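Local coordinates for glucosamine-6-phosphate deaminase (Thermotoga maritima, PDB 1J5X), which belongs to the SIS-domain proteins, an alpha/beta family in which parallel sheets are flanked by helices, at residues N33-L38 / L171-D176; T52-F57 / R126-I131; Y73-R76 / R81-A84; A91-P96 / N120-K125. All coordinates share one frame; numbering follows the deposited sequence.

Interaction 1 (N33-L38 / L171-D176); sequences NFVLNL and LMFLAD
Val35, near the end of helix 27-35, lays its CG1 methyl over one face of the Phe173 ring. That methyl is anti to the backbone N (chi1 -177°) and stands 3.7 Å from the ring centroid, 23° off the normal, a CH-pi contact. It is offset toward the rim on the side of the ring's attachment, with Val35 CG1 only 3.4 Å from Phe173 CG. The ring is brought there by its own first torsion, with CG anti to N on helix 162-179. Leu36 starts out pointing away from that helix, yet its side chain bends back and comes at the far end of the same ring obliquely, Leu36 CD2 lying 3.7 Å from Phe173 CZ. From Val35 to Leu38 the chain makes a type I turn. From this turn Asn37 sends ND2 back to the Asn33 carbonyl, with 3.0 Å between Asn37 ND2 and Asn33 O, so the amide ties the turn back to the helical residue four positions earlier. Leu38, which points toward helix 162-179, meets the residue after Phe173, with Leu38 CD2 4.3 Å from Leu174 CB. Ile47 also packs on Leu174, and Thr183 on Phe173. No hydrogen bond crosses between the segments; the contact is apolar packing, joining the end of helix 27-35 and the turn after it to helix 162-179, with the Phe173 ring as the surface that Val35 and Leu36 share.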
loop_
_atom_site.group_PDB
_atom_site.type_symbol
_atom_site.label_atom_id
_atom_site.label_comp_id
_atom_site.label_asym_id
_atom_site.label_seq_id
_atom_site.Cartn_x
_atom_site.Cartn_y
_atom_site.Cartn_z
ATOM N N ASN A 33 -17.872 8.114 8.149
ATOM C CA ASN A 33 -18.759 8.742 7.199
ATOM C C ASN A 33 -18.859 8.092 5.835
ATOM O O ASN A 33 -19.903 8.167 5.184
ATOM C CB ASN A 33 -18.383 10.212 7.093
ATOM C CG ASN A 33 -18.761 10.956 8.330
ATOM O OD1 ASN A 33 -19.991 11.457 8.350
ATOM N ND2 ASN A 33 -17.988 11.046 9.292
ATOM N N PHE A 34 -17.788 7.448 5.389
ATOM C CA PHE A 34 -17.809 6.835 4.081
ATOM C C PHE A 34 -17.769 5.281 4.150
ATOM O O PHE A 34 -18.571 4.616 3.531
ATOM C CB PHE A 34 -16.577 7.299 3.251
ATOM C CG PHE A 34 -16.483 6.658 1.899
ATOM C CD1 PHE A 34 -17.284 7.117 0.838
ATOM C CD2 PHE A 34 -15.564 5.644 1.653
ATOM C CE1 PHE A 34 -17.156 6.574 -0.452
ATOM C CE2 PHE A 34 -15.417 5.097 0.390
ATOM C CZ PHE A 34 -16.206 5.550 -0.681
ATOM N N VAL A 35 -16.809 4.736 4.882
ATOM C CA VAL A 35 -16.679 3.257 4.894
ATOM C C VAL A 35 -17.927 2.544 5.464
ATOM O O VAL A 35 -18.518 1.672 4.806
ATOM C CB VAL A 35 -15.384 2.835 5.631
ATOM C CG1 VAL A 35 -15.242 1.290 5.548
ATOM C CG2 VAL A 35 -14.154 3.402 4.898
ATOM N N LEU A 36 -18.306 2.915 6.674
ATOM C CA LEU A 36 -19.473 2.330 7.309
ATOM C C LEU A 36 -20.751 2.492 6.534
ATOM O O LEU A 36 -21.716 1.851 6.865
ATOM C CB LEU A 36 -19.701 2.951 8.665
ATOM C CG LEU A 36 -18.630 2.583 9.654
ATOM C CD1 LEU A 36 -19.040 3.188 10.994
ATOM C CD2 LEU A 36 -18.524 1.019 9.744
ATOM N N ASN A 37 -20.788 3.350 5.512
ATOM C CA ASN A 37 -22.046 3.521 4.764
ATOM C C ASN A 37 -22.007 2.845 3.404
ATOM O O ASN A 37 -22.997 2.825 2.657
ATOM C CB ASN A 37 -22.404 5.025 4.633
ATOM C CG ASN A 37 -22.787 5.660 5.982
ATOM O OD1 ASN A 37 -23.751 5.033 6.675
ATOM N ND2 ASN A 37 -22.220 6.690 6.406
ATOM N N LEU A 38 -20.853 2.259 3.103
ATOM C CA LEU A 38 -20.612 1.594 1.836
ATOM C C LEU A 38 -21.604 0.468 1.485
ATOM O O LEU A 38 -21.944 0.295 0.317
ATOM C CB LEU A 38 -19.168 1.077 1.839
ATOM C CG LEU A 38 -18.098 1.117 0.735
ATOM C CD1 LEU A 38 -18.004 2.450 0.042
ATOM C CD2 LEU A 38 -16.759 0.773 1.384
ATOM N N LEU A 171 -11.762 -1.025 0.570
ATOM C CA LEU A 171 -11.975 -2.199 -0.246
ATOM C C LEU A 171 -11.856 -3.454 0.633
ATOM O O LEU A 171 -12.545 -4.381 0.337
ATOM C CB LEU A 171 -10.979 -2.267 -1.428
ATOM C CG LEU A 171 -11.058 -1.057 -2.377
ATOM C CD1 LEU A 171 -10.045 -1.219 -3.532
ATOM C CD2 LEU A 171 -12.454 -0.918 -2.869
HETATM N N MSE A 172 -10.997 -3.461 1.659
HETATM C CA MSE A 172 -10.933 -4.679 2.526
HETATM C C MSE A 172 -12.299 -4.807 3.208
HETATM O O MSE A 172 -12.919 -5.882 3.265
HETATM C CB MSE A 172 -9.848 -4.510 3.555
HETATM C CG MSE A 172 -8.488 -4.570 2.920
HETATM SE SE MSE A 172 -7.072 -4.359 4.253
HETATM C CE MSE A 172 -7.080 -6.168 5.017
ATOM N N PHE A 173 -12.774 -3.693 3.758
ATOM C CA PHE A 173 -14.086 -3.689 4.440
ATOM C C PHE A 173 -15.197 -4.136 3.505
ATOM O O PHE A 173 -16.059 -4.973 3.859
ATOM C CB PHE A 173 -14.307 -2.272 5.047
ATOM C CG PHE A 173 -15.601 -2.107 5.823
ATOM C CD1 PHE A 173 -16.796 -1.890 5.162
ATOM C CD2 PHE A 173 -15.595 -2.135 7.197
ATOM C CE1 PHE A 173 -17.993 -1.692 5.857
ATOM C CE2 PHE A 173 -16.819 -1.931 7.923
ATOM C CZ PHE A 173 -17.987 -1.715 7.241
ATOM N N LEU A 174 -15.203 -3.607 2.298
ATOM C CA LEU A 174 -16.193 -4.003 1.290
ATOM C C LEU A 174 -16.145 -5.530 0.970
ATOM O O LEU A 174 -17.188 -6.221 0.798
ATOM C CB LEU A 174 -15.930 -3.205 0.004
ATOM C CG LEU A 174 -16.837 -3.441 -1.211
ATOM C CD1 LEU A 174 -16.711 -2.362 -2.251
ATOM C CD2 LEU A 174 -16.410 -4.666 -1.860
ATOM N N ALA A 175 -14.939 -6.064 0.854
ATOM C CA ALA A 175 -14.849 -7.502 0.562
ATOM C C ALA A 175 -15.471 -8.325 1.697
ATOM O O ALA A 175 -16.221 -9.297 1.435
ATOM C CB ALA A 175 -13.381 -7.925 0.424
ATOM N N ASP A 176 -15.153 -7.958 2.933
ATOM C CA ASP A 176 -15.703 -8.727 4.034
ATOM C C ASP A 176 -17.226 -8.575 4.074
ATOM O O ASP A 176 -17.951 -9.536 4.365
ATOM C CB ASP A 176 -15.098 -8.307 5.345
ATOM C CG ASP A 176 -13.692 -8.876 5.541
ATOM O OD1 ASP A 176 -13.508 -10.111 5.292
ATOM O OD2 ASP A 176 -12.780 -8.126 5.946
#

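Interaction 2 (T52-F57 / R126-I131); sequences TDEVLF and RNHRTI
Glu54 is fastened at its backbone by Thr52, whose hydroxyl donates to its carbonyl with 2.7 Å from Thr52 OG1 to Glu54 O, while its carboxylate reaches across to His128. The two residues begin strands 54-59 and 128-134 of the five-stranded parallel sheet of the SIS domain. These strands are not neighbours: strand 102-107 runs between them, and the closest CA atoms of the two segments, those of Leu56 and His128, are 9.3 Å apart. The contact is therefore made by side chains spanning the intervening strand. With CG anti to the backbone N and the chain extended beyond it, Glu54 brings OE1 to the edge of the imidazole, in the ring plane. The bond is weak, 3.4 Å from His128 NE2 to Glu54 OE1, but straight, at 167°, and the carboxylate and ring planes are turned 36° from each other. The other ring nitrogen is engaged too, by the Arg126 carbonyl, with 3.2 Å between His128 ND1 and Arg126 O, so partners on both nitrogens limit rotation of the ring. Just before the strand, Asn127 is the C-prime residue of a Schellman motif that ends helix 114-125 and turns the chain into the sheet. Leu123 of that helix packs against both Leu56 and His128. Leu56 adds a looser apolar touch of its own, crossing the histidine at about a right angle: its CD1 approaches the ring obliquely, 4.2 Å from His128 CD2.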
loop_
_atom_site.group_PDB
_atom_site.type_symbol
_atom_site.label_atom_id
_atom_site.label_comp_id
_atom_site.label_asym_id
_atom_site.label_seq_id
_atom_site.Cartn_x
_atom_site.Cartn_y
_atom_site.Cartn_z
ATOM N N THR A 52 -17.680 -11.439 -9.888
ATOM C CA THR A 52 -17.470 -12.506 -10.866
ATOM C C THR A 52 -16.419 -13.554 -10.526
ATOM O O THR A 52 -15.705 -13.496 -9.513
ATOM C CB THR A 52 -16.992 -11.991 -12.268
ATOM O OG1 THR A 52 -15.735 -11.297 -12.130
ATOM C CG2 THR A 52 -18.054 -11.085 -12.915
ATOM N N ASP A 53 -16.336 -14.488 -11.469
ATOM C CA ASP A 53 -15.418 -15.589 -11.463
ATOM C C ASP A 53 -13.997 -15.109 -11.139
ATOM O O ASP A 53 -13.375 -15.563 -10.138
ATOM C CB ASP A 53 -15.438 -16.246 -12.854
ATOM N N GLU A 54 -13.498 -14.208 -11.999
ATOM C CA GLU A 54 -12.138 -13.688 -11.874
ATOM C C GLU A 54 -12.219 -12.170 -11.711
ATOM O O GLU A 54 -13.024 -11.510 -12.393
ATOM C CB GLU A 54 -11.348 -14.065 -13.140
ATOM C CG GLU A 54 -10.162 -13.185 -13.499
ATOM C CD GLU A 54 -9.821 -13.153 -15.031
ATOM O OE1 GLU A 54 -10.548 -12.527 -15.881
ATOM O OE2 GLU A 54 -8.788 -13.756 -15.384
ATOM N N VAL A 55 -11.447 -11.625 -10.781
ATOM C CA VAL A 55 -11.495 -10.180 -10.594
ATOM C C VAL A 55 -10.092 -9.641 -10.734
ATOM O O VAL A 55 -9.140 -10.178 -10.161
ATOM C CB VAL A 55 -12.103 -9.789 -9.269
ATOM C CG1 VAL A 55 -12.108 -8.223 -9.115
ATOM C CG2 VAL A 55 -13.557 -10.374 -9.193
ATOM N N LEU A 56 -9.954 -8.631 -11.600
ATOM C CA LEU A 56 -8.667 -7.995 -11.828
ATOM C C LEU A 56 -8.545 -6.672 -11.028
ATOM O O LEU A 56 -9.550 -6.015 -10.751
ATOM C CB LEU A 56 -8.518 -7.629 -13.305
ATOM C CG LEU A 56 -8.837 -8.712 -14.349
ATOM C CD1 LEU A 56 -8.426 -8.167 -15.743
ATOM C CD2 LEU A 56 -8.078 -9.951 -14.032
ATOM N N PHE A 57 -7.300 -6.327 -10.666
ATOM C CA PHE A 57 -6.992 -5.097 -9.929
ATOM C C PHE A 57 -5.879 -4.502 -10.776
ATOM O O PHE A 57 -4.825 -5.093 -10.910
ATOM C CB PHE A 57 -6.556 -5.456 -8.530
ATOM C CG PHE A 57 -7.678 -6.075 -7.729
ATOM C CD1 PHE A 57 -7.928 -7.467 -7.799
ATOM C CD2 PHE A 57 -8.508 -5.272 -6.974
ATOM C CE1 PHE A 57 -9.022 -8.025 -7.092
ATOM C CE2 PHE A 57 -9.601 -5.808 -6.263
ATOM C CZ PHE A 57 -9.849 -7.190 -6.329
ATOM N N ARG A 126 -13.104 -5.900 -24.117
ATOM C CA ARG A 126 -12.972 -7.341 -23.910
ATOM C C ARG A 126 -14.046 -7.897 -22.960
ATOM O O ARG A 126 -13.828 -8.876 -22.277
ATOM C CB ARG A 126 -11.589 -7.705 -23.345
ATOM C CG ARG A 126 -10.442 -7.541 -24.330
ATOM C CD ARG A 126 -9.240 -8.365 -23.841
ATOM N NE ARG A 126 -7.973 -7.989 -24.480
ATOM C CZ ARG A 126 -6.810 -8.633 -24.318
ATOM N NH1 ARG A 126 -6.726 -9.708 -23.535
ATOM N NH2 ARG A 126 -5.722 -8.205 -24.946
ATOM N N ASN A 127 -15.194 -7.253 -22.886
ATOM C CA ASN A 127 -16.264 -7.763 -22.031
ATOM C C ASN A 127 -15.968 -7.802 -20.542
ATOM O O ASN A 127 -16.465 -8.671 -19.816
ATOM C CB ASN A 127 -16.709 -9.175 -22.507
ATOM C CG ASN A 127 -17.999 -9.681 -21.792
ATOM O OD1 ASN A 127 -18.031 -10.984 -21.438
ATOM N ND2 ASN A 127 -18.955 -8.909 -21.588
ATOM N N HIS A 128 -15.135 -6.897 -20.064
ATOM C CA HIS A 128 -14.918 -6.824 -18.621
ATOM C C HIS A 128 -15.602 -5.531 -18.148
ATOM O O HIS A 128 -15.450 -4.498 -18.795
ATOM C CB HIS A 128 -13.419 -6.754 -18.307
ATOM C CG HIS A 128 -12.741 -8.080 -18.365
ATOM N ND1 HIS A 128 -12.493 -8.912 -19.406
ATOM C CD2 HIS A 128 -12.300 -8.731 -17.241
ATOM C CE1 HIS A 128 -11.915 -10.047 -18.887
ATOM N NE2 HIS A 128 -11.809 -9.914 -17.579
ATOM N N ARG A 129 -16.385 -5.588 -17.083
ATOM C CA ARG A 129 -16.997 -4.375 -16.545
ATOM C C ARG A 129 -15.947 -3.724 -15.620
ATOM O O ARG A 129 -15.269 -4.411 -14.810
ATOM C CB ARG A 129 -18.270 -4.708 -15.786
ATOM C CG ARG A 129 -18.931 -3.439 -15.244
ATOM C CD ARG A 129 -20.291 -3.667 -14.654
ATOM N NE ARG A 129 -21.226 -4.226 -15.624
ATOM C CZ ARG A 129 -22.552 -4.192 -15.451
ATOM N NH1 ARG A 129 -23.071 -3.619 -14.348
ATOM N NH2 ARG A 129 -23.368 -4.723 -16.367
ATOM N N THR A 130 -15.787 -2.406 -15.743
ATOM C CA THR A 130 -14.785 -1.710 -14.961
ATOM C C THR A 130 -15.281 -0.825 -13.847
ATOM O O THR A 130 -16.297 -0.083 -13.970
ATOM C CB THR A 130 -13.855 -0.847 -15.883
ATOM O OG1 THR A 130 -14.665 0.201 -16.509
ATOM C CG2 THR A 130 -13.244 -1.717 -17.003
ATOM N N ILE A 131 -14.552 -0.886 -12.733
ATOM C CA ILE A 131 -14.858 -0.058 -11.588
ATOM C C ILE A 131 -13.761 0.990 -11.516
ATOM O O ILE A 131 -12.581 0.654 -11.444
ATOM C CB ILE A 131 -14.871 -0.861 -10.285
ATOM C CG1 ILE A 131 -16.087 -1.825 -10.287
ATOM C CG2 ILE A 131 -14.925 0.095 -9.095
ATOM C CD1 ILE A 131 -15.867 -2.983 -9.277
#

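Interaction 3 (Y73-R76 / R81-A84); sequences YFER and RTKA
Phe74 meets Thr82 through its CB rather than its ring: the CB-to-CG bond leads the aromatic group away from strand 81-86, to an edge-to-face meeting with Phe57 of strand 54-59 and to packing against Leu174 and Ala175 of helix 162-179. What remains near the strand is Phe74 CB, 3.9 Å from Thr82 CG2. The same methyl also faces the helix backbone, 3.8 Å from Glu75 N. Both elements belong to a beta-alpha-beta unit, in which helix 62-78 links strands 54-59 and 81-86, two parallel neighbours in the sheet, and the contact pairs the last part of the helix with the start of the second strand. Glu75 and Arg81 have the closest CA atoms, 5.9 Å apart, but Thr82 does most of the touching. Its hydroxyl stands between the backbone N and the carbonyl carbon (chi1 66°), which turns OG1 toward the helix, where it hydrogen-bonds to the Ser71 carbonyl one turn before Glu75. There OG1 also comes within 3.8 Å of Glu75 CB. Beyond that carbon the Glu75 chain runs extended, CG anti to the backbone N, carrying its carboxylate to the protein surface.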
loop_
_atom_site.group_PDB
_atom_site.type_symbol
_atom_site.label_atom_id
_atom_site.label_comp_id
_atom_site.label_asym_id
_atom_site.label_seq_id
_atom_site.Cartn_x
_atom_site.Cartn_y
_atom_site.Cartn_z
ATOM N N TYR A 73 -6.096 -9.931 -0.535
ATOM C CA TYR A 73 -7.201 -9.965 0.422
ATOM C C TYR A 73 -8.521 -10.446 -0.173
ATOM O O TYR A 73 -9.287 -11.202 0.470
ATOM C CB TYR A 73 -7.371 -8.592 1.060
ATOM C CG TYR A 73 -8.153 -8.619 2.363
ATOM C CD1 TYR A 73 -7.612 -9.192 3.513
ATOM C CD2 TYR A 73 -9.440 -8.113 2.429
ATOM C CE1 TYR A 73 -8.342 -9.265 4.706
ATOM C CE2 TYR A 73 -10.177 -8.166 3.614
ATOM C CZ TYR A 73 -9.636 -8.752 4.754
ATOM O OH TYR A 73 -10.381 -8.888 5.907
ATOM N N PHE A 74 -8.842 -9.975 -1.368
ATOM C CA PHE A 74 -10.072 -10.446 -2.029
ATOM C C PHE A 74 -10.088 -11.949 -2.266
ATOM O O PHE A 74 -11.105 -12.627 -2.025
ATOM C CB PHE A 74 -10.277 -9.771 -3.385
ATOM C CG PHE A 74 -11.219 -8.628 -3.307
ATOM C CD1 PHE A 74 -10.897 -7.515 -2.542
ATOM C CD2 PHE A 74 -12.422 -8.642 -4.031
ATOM C CE1 PHE A 74 -11.748 -6.428 -2.495
ATOM C CE2 PHE A 74 -13.293 -7.555 -3.992
ATOM C CZ PHE A 74 -12.965 -6.452 -3.232
ATOM N N GLU A 75 -8.978 -12.472 -2.745
ATOM C CA GLU A 75 -8.894 -13.906 -2.964
ATOM C C GLU A 75 -9.023 -14.607 -1.603
ATOM O O GLU A 75 -9.689 -15.644 -1.497
ATOM C CB GLU A 75 -7.544 -14.303 -3.560
ATOM C CG GLU A 75 -7.441 -15.792 -3.770
ATOM C CD GLU A 75 -6.151 -16.275 -4.496
ATOM O OE1 GLU A 75 -5.065 -15.691 -4.314
ATOM O OE2 GLU A 75 -6.244 -17.280 -5.234
ATOM N N ARG A 76 -8.402 -14.047 -0.590
ATOM C CA ARG A 76 -8.426 -14.652 0.761
ATOM C C ARG A 76 -9.839 -14.688 1.364
ATOM O O ARG A 76 -10.307 -15.727 1.883
ATOM C CB ARG A 76 -7.502 -13.859 1.708
ATOM C CG ARG A 76 -7.392 -14.456 3.135
ATOM C CD ARG A 76 -6.496 -13.671 4.075
ATOM N NE ARG A 76 -5.124 -13.484 3.564
ATOM C CZ ARG A 76 -4.184 -14.424 3.538
ATOM N NH1 ARG A 76 -4.449 -15.661 3.998
ATOM N NH2 ARG A 76 -2.962 -14.153 3.042
ATOM N N ARG A 81 -10.753 -16.091 -7.884
ATOM C CA ARG A 81 -9.465 -15.928 -8.511
ATOM C C ARG A 81 -9.215 -14.410 -8.713
ATOM O O ARG A 81 -10.126 -13.735 -9.170
ATOM C CB ARG A 81 -9.468 -16.626 -9.872
ATOM C CG ARG A 81 -9.605 -18.176 -9.765
ATOM C CD ARG A 81 -9.879 -18.838 -11.141
ATOM N NE ARG A 81 -11.211 -18.497 -11.649
ATOM C CZ ARG A 81 -11.528 -18.323 -12.936
ATOM N NH1 ARG A 81 -10.607 -18.456 -13.897
ATOM N NH2 ARG A 81 -12.781 -17.994 -13.265
ATOM N N THR A 82 -8.038 -13.920 -8.353
ATOM C CA THR A 82 -7.722 -12.467 -8.603
ATOM C C THR A 82 -6.398 -12.313 -9.316
ATOM O O THR A 82 -5.561 -13.195 -9.259
ATOM C CB THR A 82 -7.637 -11.640 -7.286
ATOM O OG1 THR A 82 -6.520 -12.077 -6.483
ATOM C CG2 THR A 82 -8.952 -11.782 -6.483
ATOM N N LYS A 83 -6.174 -11.181 -9.996
ATOM C CA LYS A 83 -4.895 -10.921 -10.637
ATOM C C LYS A 83 -4.682 -9.405 -10.431
ATOM O O LYS A 83 -5.632 -8.641 -10.473
ATOM C CB LYS A 83 -4.879 -11.176 -12.171
ATOM C CG LYS A 83 -5.050 -12.590 -12.637
ATOM C CD LYS A 83 -4.787 -12.672 -14.161
ATOM C CE LYS A 83 -3.369 -12.187 -14.533
ATOM N NZ LYS A 83 -3.083 -12.213 -16.065
ATOM N N ALA A 84 -3.460 -9.028 -10.101
ATOM C CA ALA A 84 -3.099 -7.583 -9.971
ATOM C C ALA A 84 -2.170 -7.416 -11.196
ATOM O O ALA A 84 -1.245 -8.256 -11.428
ATOM C CB ALA A 84 -2.326 -7.351 -8.689
#

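Interaction 4 (A91-P96 / N120-K125); sequences AFQKIP and NDVLKK
Ala91, at the end of helix 87-91, lies with its CA 6.4 Å from that of Val122 on helix 114-125, and two residues later Gln93 takes positive phi (52°) as the C-prime residue of a Schellman motif, with Lys94 N bonded to Glu89 O and Gln93 N to Val90 O. Val122 carries the contact from the helix side. Its CG2 methyl sits 3.7 Å from the carbonyl Ala91 O, a packing contact rather than a polar bond, while CG1, anti to its own backbone N, lies 3.9 Å from Gln93 CG. The extended Gln93 chain passes obliquely along the valine, its CG nearly as close to CG2 as to CG1. Its amide continues past them, and OE1 accepts a hydrogen bond from Arg126 NH2, so the apolar stem rests on the helix while the tip is tied to the residue just after it. One turn before Lys125 on the same helix, Asp121 forms a salt bridge with it, 2.9 Å from Lys125 NZ to Asp121 OD2. Val90 also packs on Val122 and Leu123, so helix 87-91 and its exit loop lie beside helix 114-125, which packs through Leu123 on Ala104 and Leu106 of strand 102-107 and Thr130 of strand 128-134.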
loop_
_atom_site.group_PDB
_atom_site.type_symbol
_atom_site.label_atom_id
_atom_site.label_comp_id
_atom_site.label_asym_id
_atom_site.label_seq_id
_atom_site.Cartn_x
_atom_site.Cartn_y
_atom_site.Cartn_z
ATOM N N ALA A 91 -2.918 -2.023 -20.969
ATOM C CA ALA A 91 -3.067 -0.988 -22.016
ATOM C C ALA A 91 -2.459 -1.409 -23.332
ATOM O O ALA A 91 -3.036 -1.124 -24.404
ATOM C CB ALA A 91 -2.394 0.340 -21.544
ATOM N N PHE A 92 -1.290 -2.059 -23.292
ATOM C CA PHE A 92 -0.648 -2.468 -24.530
ATOM C C PHE A 92 -0.887 -3.952 -24.903
ATOM O O PHE A 92 -0.268 -4.473 -25.812
ATOM C CB PHE A 92 0.829 -2.067 -24.451
ATOM C CG PHE A 92 1.033 -0.584 -24.601
ATOM C CD1 PHE A 92 1.008 0.007 -25.871
ATOM C CD2 PHE A 92 1.119 0.245 -23.493
ATOM C CE1 PHE A 92 1.058 1.418 -26.013
ATOM C CE2 PHE A 92 1.163 1.652 -23.626
ATOM C CZ PHE A 92 1.127 2.228 -24.895
ATOM N N GLN A 93 -1.820 -4.564 -24.195
ATOM C CA GLN A 93 -2.271 -5.937 -24.408
ATOM C C GLN A 93 -1.097 -6.921 -24.448
ATOM O O GLN A 93 -0.972 -7.775 -25.388
ATOM C CB GLN A 93 -3.122 -6.008 -25.711
ATOM C CG GLN A 93 -4.411 -5.173 -25.544
ATOM C CD GLN A 93 -5.364 -5.322 -26.730
ATOM O OE1 GLN A 93 -6.090 -6.319 -26.840
ATOM N NE2 GLN A 93 -5.361 -4.333 -27.612
ATOM N N LYS A 94 -0.250 -6.785 -23.435
ATOM C CA LYS A 94 0.889 -7.674 -23.309
ATOM C C LYS A 94 0.657 -8.759 -22.267
ATOM O O LYS A 94 1.530 -9.632 -22.053
ATOM C CB LYS A 94 2.156 -6.872 -22.989
ATOM C CG LYS A 94 2.509 -5.898 -24.144
ATOM C CD LYS A 94 2.437 -6.639 -25.487
ATOM C CE LYS A 94 2.828 -5.738 -26.620
ATOM N NZ LYS A 94 2.818 -6.564 -27.880
ATOM N N ILE A 95 -0.489 -8.694 -21.616
ATOM C CA ILE A 95 -0.857 -9.692 -20.613
ATOM C C ILE A 95 -1.305 -11.018 -21.258
ATOM O O ILE A 95 -1.762 -11.059 -22.382
ATOM C CB ILE A 95 -2.068 -9.232 -19.750
ATOM C CG1 ILE A 95 -3.288 -8.962 -20.624
ATOM C CG2 ILE A 95 -1.744 -7.972 -19.003
ATOM C CD1 ILE A 95 -4.519 -8.755 -19.803
ATOM N N PRO A 96 -1.092 -12.131 -20.551
ATOM C CA PRO A 96 -1.537 -13.409 -21.110
ATOM C C PRO A 96 -3.088 -13.204 -21.224
ATOM O O PRO A 96 -3.678 -12.534 -20.368
ATOM C CB PRO A 96 -1.141 -14.390 -20.017
ATOM C CG PRO A 96 0.229 -13.844 -19.554
ATOM C CD PRO A 96 -0.111 -12.301 -19.453
ATOM N N ASN A 120 -8.621 0.714 -19.253
ATOM C CA ASN A 120 -10.053 0.724 -19.111
ATOM C C ASN A 120 -10.705 0.469 -20.468
ATOM O O ASN A 120 -11.646 -0.312 -20.601
ATOM C CB ASN A 120 -10.482 2.118 -18.544
ATOM C CG ASN A 120 -11.978 2.225 -18.356
ATOM O OD1 ASN A 120 -12.589 1.408 -17.633
ATOM N ND2 ASN A 120 -12.592 3.276 -18.986
ATOM N N ASP A 121 -10.212 1.134 -21.499
ATOM C CA ASP A 121 -10.776 0.923 -22.822
ATOM C C ASP A 121 -10.587 -0.534 -23.345
ATOM O O ASP A 121 -11.502 -1.183 -23.843
ATOM C CB ASP A 121 -10.155 1.922 -23.777
ATOM C CG ASP A 121 -11.049 2.188 -24.958
ATOM O OD1 ASP A 121 -12.197 2.693 -24.737
ATOM O OD2 ASP A 121 -10.616 1.862 -26.089
ATOM N N VAL A 122 -9.382 -1.037 -23.210
ATOM C CA VAL A 122 -9.080 -2.405 -23.610
ATOM C C VAL A 122 -9.996 -3.387 -22.833
ATOM O O VAL A 122 -10.577 -4.315 -23.413
ATOM C CB VAL A 122 -7.577 -2.730 -23.263
ATOM C CG1 VAL A 122 -7.352 -4.265 -23.211
ATOM C CG2 VAL A 122 -6.647 -2.109 -24.305
ATOM N N LEU A 123 -10.136 -3.194 -21.525
ATOM C CA LEU A 123 -10.929 -4.157 -20.740
ATOM C C LEU A 123 -12.391 -4.089 -21.116
ATOM O O LEU A 123 -13.069 -5.128 -21.206
ATOM C CB LEU A 123 -10.771 -3.919 -19.229
ATOM C CG LEU A 123 -9.372 -4.333 -18.778
ATOM C CD1 LEU A 123 -8.989 -3.662 -17.434
ATOM C CD2 LEU A 123 -9.359 -5.890 -18.634
ATOM N N LYS A 124 -12.869 -2.879 -21.365
ATOM C CA LYS A 124 -14.278 -2.725 -21.724
ATOM C C LYS A 124 -14.551 -3.371 -23.066
ATOM O O LYS A 124 -15.596 -3.963 -23.262
ATOM C CB LYS A 124 -14.673 -1.238 -21.757
ATOM C CG LYS A 124 -14.986 -0.648 -20.357
ATOM C CD LYS A 124 -15.064 0.883 -20.353
ATOM C CE LYS A 124 -16.361 1.402 -20.912
ATOM N NZ LYS A 124 -16.297 2.915 -21.096
ATOM N N LYS A 125 -13.609 -3.262 -23.989
ATOM C CA LYS A 125 -13.766 -3.872 -25.295
ATOM C C LYS A 125 -13.621 -5.384 -25.228
ATOM O O LYS A 125 -13.991 -6.073 -26.179
ATOM C CB LYS A 125 -12.769 -3.299 -26.292
ATOM C CG LYS A 125 -13.052 -1.845 -26.654
ATOM C CD LYS A 125 -11.954 -1.296 -27.535
ATOM C CE LYS A 125 -12.159 0.188 -27.915
ATOM N NZ LYS A 125 -10.967 0.609 -28.734
#

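From the N terminus, helix 27-35 opens the widest loop, which interaction 1 closes only at helix 162-179; the other three contacts all fall within it. Strand 54-59 then opens the loop of interaction 2, which ends at strand 128-134 and encloses both interaction 3, a short closure between helix 62-78 and strand 81-86, and interaction 4, which follows it in series and joins the exit of helix 87-91 to helix 114-125. None of the loops cross. Interactions 2 and 3 share the sheet through backbone bonds between strands 54-59 and 81-86, and interactions 2 and 4 meet through Thr130 and Asn120. Tyr73 and Asp176 join interaction 3 to interaction 1.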